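Local coordinates for general Secretion Pathway Protein (Vibrio vulnificus, PDB 4G54) that probably binds peptidoglycan through its periplasmic domain, as part of a fused EpsA-EpsB component of the bacterial type II secretion system, at residues 149-154 and 161-166. Residues are numbered along the deposited sequence; the frame is centred on the assembly and turned at random.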
loop_
_atom_site.group_PDB
_atom_site.type_symbol
_atom_site.label_atom_id
_atom_site.label_comp_id
_atom_site.label_asym_id
_atom_site.label_seq_id
_atom_site.Cartn_x
_atom_site.Cartn_y
_atom_site.Cartn_z
ATOM N N VAL A 149 6.903 -16.164 4.625
ATOM C CA VAL A 149 6.324 -14.858 4.452
ATOM C C VAL A 149 4.852 -14.705 4.917
ATOM O O VAL A 149 4.530 -13.750 5.613
ATOM C CB VAL A 149 6.359 -14.456 2.914
ATOM C CG1 VAL A 149 5.578 -13.166 2.650
ATOM C CG2 VAL A 149 7.828 -14.267 2.522
ATOM N N LEU A 150 4.036 -15.752 4.668
ATOM C CA LEU A 150 2.666 -15.857 5.226
ATOM C C LEU A 150 2.691 -15.742 6.767
ATOM O O LEU A 150 1.950 -14.917 7.341
ATOM C CB LEU A 150 2.024 -17.205 4.742
ATOM C CG LEU A 150 0.658 -17.335 5.358
ATOM C CD1 LEU A 150 -0.320 -16.213 5.090
ATOM C CD2 LEU A 150 0.078 -18.717 4.905
ATOM N N ASP A 151 3.648 -16.476 7.344
ATOM C CA ASP A 151 3.742 -16.565 8.822
ATOM C C ASP A 151 4.051 -15.095 9.313
ATOM O O ASP A 151 3.394 -14.578 10.272
ATOM C CB ASP A 151 4.815 -17.570 9.104
ATOM C CG ASP A 151 5.107 -17.798 10.624
ATOM O OD1 ASP A 151 4.171 -17.712 11.448
ATOM O OD2 ASP A 151 6.324 -18.052 10.900
ATOM N N GLN A 152 5.002 -14.422 8.678
ATOM C CA GLN A 152 5.391 -13.120 9.131
ATOM C C GLN A 152 4.260 -12.110 8.942
ATOM O O GLN A 152 4.045 -11.251 9.856
ATOM C CB GLN A 152 6.636 -12.635 8.330
ATOM C CG GLN A 152 7.829 -13.537 8.700
ATOM C CD GLN A 152 8.381 -13.296 10.153
ATOM O OE1 GLN A 152 8.212 -12.202 10.748
ATOM N NE2 GLN A 152 9.047 -14.353 10.736
ATOM N N LEU A 153 3.540 -12.173 7.798
ATOM C CA LEU A 153 2.461 -11.170 7.551
ATOM C C LEU A 153 1.312 -11.404 8.528
ATOM O O LEU A 153 0.702 -10.474 9.041
ATOM C CB LEU A 153 1.947 -11.386 6.087
ATOM C CG LEU A 153 2.908 -10.885 5.055
ATOM C CD1 LEU A 153 2.392 -11.317 3.641
ATOM C CD2 LEU A 153 3.028 -9.365 5.111
ATOM N N LEU A 154 1.028 -12.691 8.817
ATOM C CA LEU A 154 -0.127 -12.938 9.751
ATOM C C LEU A 154 0.221 -12.426 11.119
ATOM O O LEU A 154 -0.657 -11.838 11.782
ATOM C CB LEU A 154 -0.423 -14.443 9.922
ATOM C CG LEU A 154 -1.168 -15.002 8.788
ATOM C CD1 LEU A 154 -1.126 -16.573 8.892
ATOM C CD2 LEU A 154 -2.700 -14.501 8.918
ATOM N N GLU A 161 2.901 -13.060 17.701
ATOM C CA GLU A 161 4.231 -13.623 17.328
ATOM C C GLU A 161 4.127 -14.617 16.206
ATOM O O GLU A 161 3.183 -15.400 16.137
ATOM C CB GLU A 161 4.828 -14.317 18.586
ATOM C CG GLU A 161 5.063 -13.308 19.734
ATOM C CD GLU A 161 6.139 -12.316 19.346
ATOM O OE1 GLU A 161 7.133 -12.754 18.735
ATOM O OE2 GLU A 161 5.994 -11.081 19.571
ATOM N N PRO A 162 5.120 -14.609 15.288
ATOM C CA PRO A 162 5.144 -15.651 14.264
ATOM C C PRO A 162 5.559 -16.999 14.781
ATOM O O PRO A 162 6.143 -17.068 15.917
ATOM C CB PRO A 162 6.188 -15.147 13.256
ATOM C CG PRO A 162 7.072 -14.224 14.032
ATOM C CD PRO A 162 6.192 -13.589 15.136
ATOM N N LEU A 163 5.183 -18.057 14.047
ATOM C CA LEU A 163 5.600 -19.388 14.413
ATOM C C LEU A 163 7.057 -19.653 14.045
ATOM O O LEU A 163 7.636 -20.633 14.638
ATOM C CB LEU A 163 4.751 -20.466 13.679
ATOM C CG LEU A 163 3.255 -20.298 13.989
ATOM C CD1 LEU A 163 2.584 -21.412 13.245
ATOM C CD2 LEU A 163 2.943 -20.462 15.509
ATOM N N LYS A 164 7.654 -18.863 13.116
ATOM C CA LYS A 164 9.004 -19.211 12.527
ATOM C C LYS A 164 8.914 -20.577 11.858
ATOM O O LYS A 164 9.750 -21.469 12.087
ATOM C CB LYS A 164 10.173 -19.130 13.516
ATOM C CG LYS A 164 10.179 -17.682 14.089
ATOM C CD LYS A 164 11.439 -17.482 15.000
ATOM C CE LYS A 164 11.194 -16.338 16.009
ATOM N NZ LYS A 164 12.436 -16.087 16.903
ATOM N N THR A 165 7.938 -20.721 10.961
ATOM C CA THR A 165 7.782 -22.027 10.300
ATOM C C THR A 165 7.983 -21.841 8.785
ATOM O O THR A 165 7.521 -20.836 8.236
ATOM C CB THR A 165 6.396 -22.581 10.595
ATOM O OG1 THR A 165 6.282 -23.863 9.994
ATOM C CG2 THR A 165 5.254 -21.685 10.044
ATOM N N THR A 166 8.570 -22.870 8.130
ATOM C CA THR A 166 8.609 -22.963 6.720
ATOM C C THR A 166 7.536 -23.887 6.228
ATOM O O THR A 166 7.343 -24.041 5.020
ATOM C CB THR A 166 9.997 -23.670 6.353
ATOM O OG1 THR A 166 11.014 -22.829 6.895
ATOM C CG2 THR A 166 10.176 -23.733 4.859
#
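Three successive backbone amides of the loop 161-166 converge on the carboxylate of Asp151, which projects from helix 145-158 in the putative peptidoglycan-binding domain. Leu163 N donates to the syn lone pair of Asp151 OD1, the one on the side of the other oxygen, at 2.8 Å and with an N-H...O angle of 158°. Thr165 N reaches Asp151 OD2 at 3.1 Å and is about as straight, but arrives from above the carboxylate plane, 48° out of it. Between them, Lys164 N lies 2.7 Å from Asp151 OD2; its angle of only 117° marks that bond as weak despite the short separation. The loop can present these amides in a row because Lys164 takes a left-handed backbone conformation, which turns the chain around the carboxylate. The first torsion of Asp151 is extended, carrying the carboxylate away from the helix backbone and into this turn. Both oxygens are thus gripped, which should fix the rotation of the carboxylate, and the amide dipoles would be expected to favour its ionised form.

The surrounding carbons close in on the same group. Leu163 crosses the aspartate at about a right angle, its CB 3.6 Å from Asp151 OD1, while the methyl CG2 of Thr165 stands 3.9 Å from Asp151 OD2; the threonine hydroxyl is instead hydrogen-bonded to Gln167 O. The Asp151 bonds tie the loop back onto helix 145-158, the first of the two helices it joins; the second, helix 170-182, places Leu172 against Asp151 and Glu171 against Leu163. Farther toward solvent, the exposed Gln152 starts away from the loop, but a bend at chi2 brings its amide back to the CB-CG edge of the proline ring, where Gln152 NE2 comes within 3.8 Å of Pro162 CG.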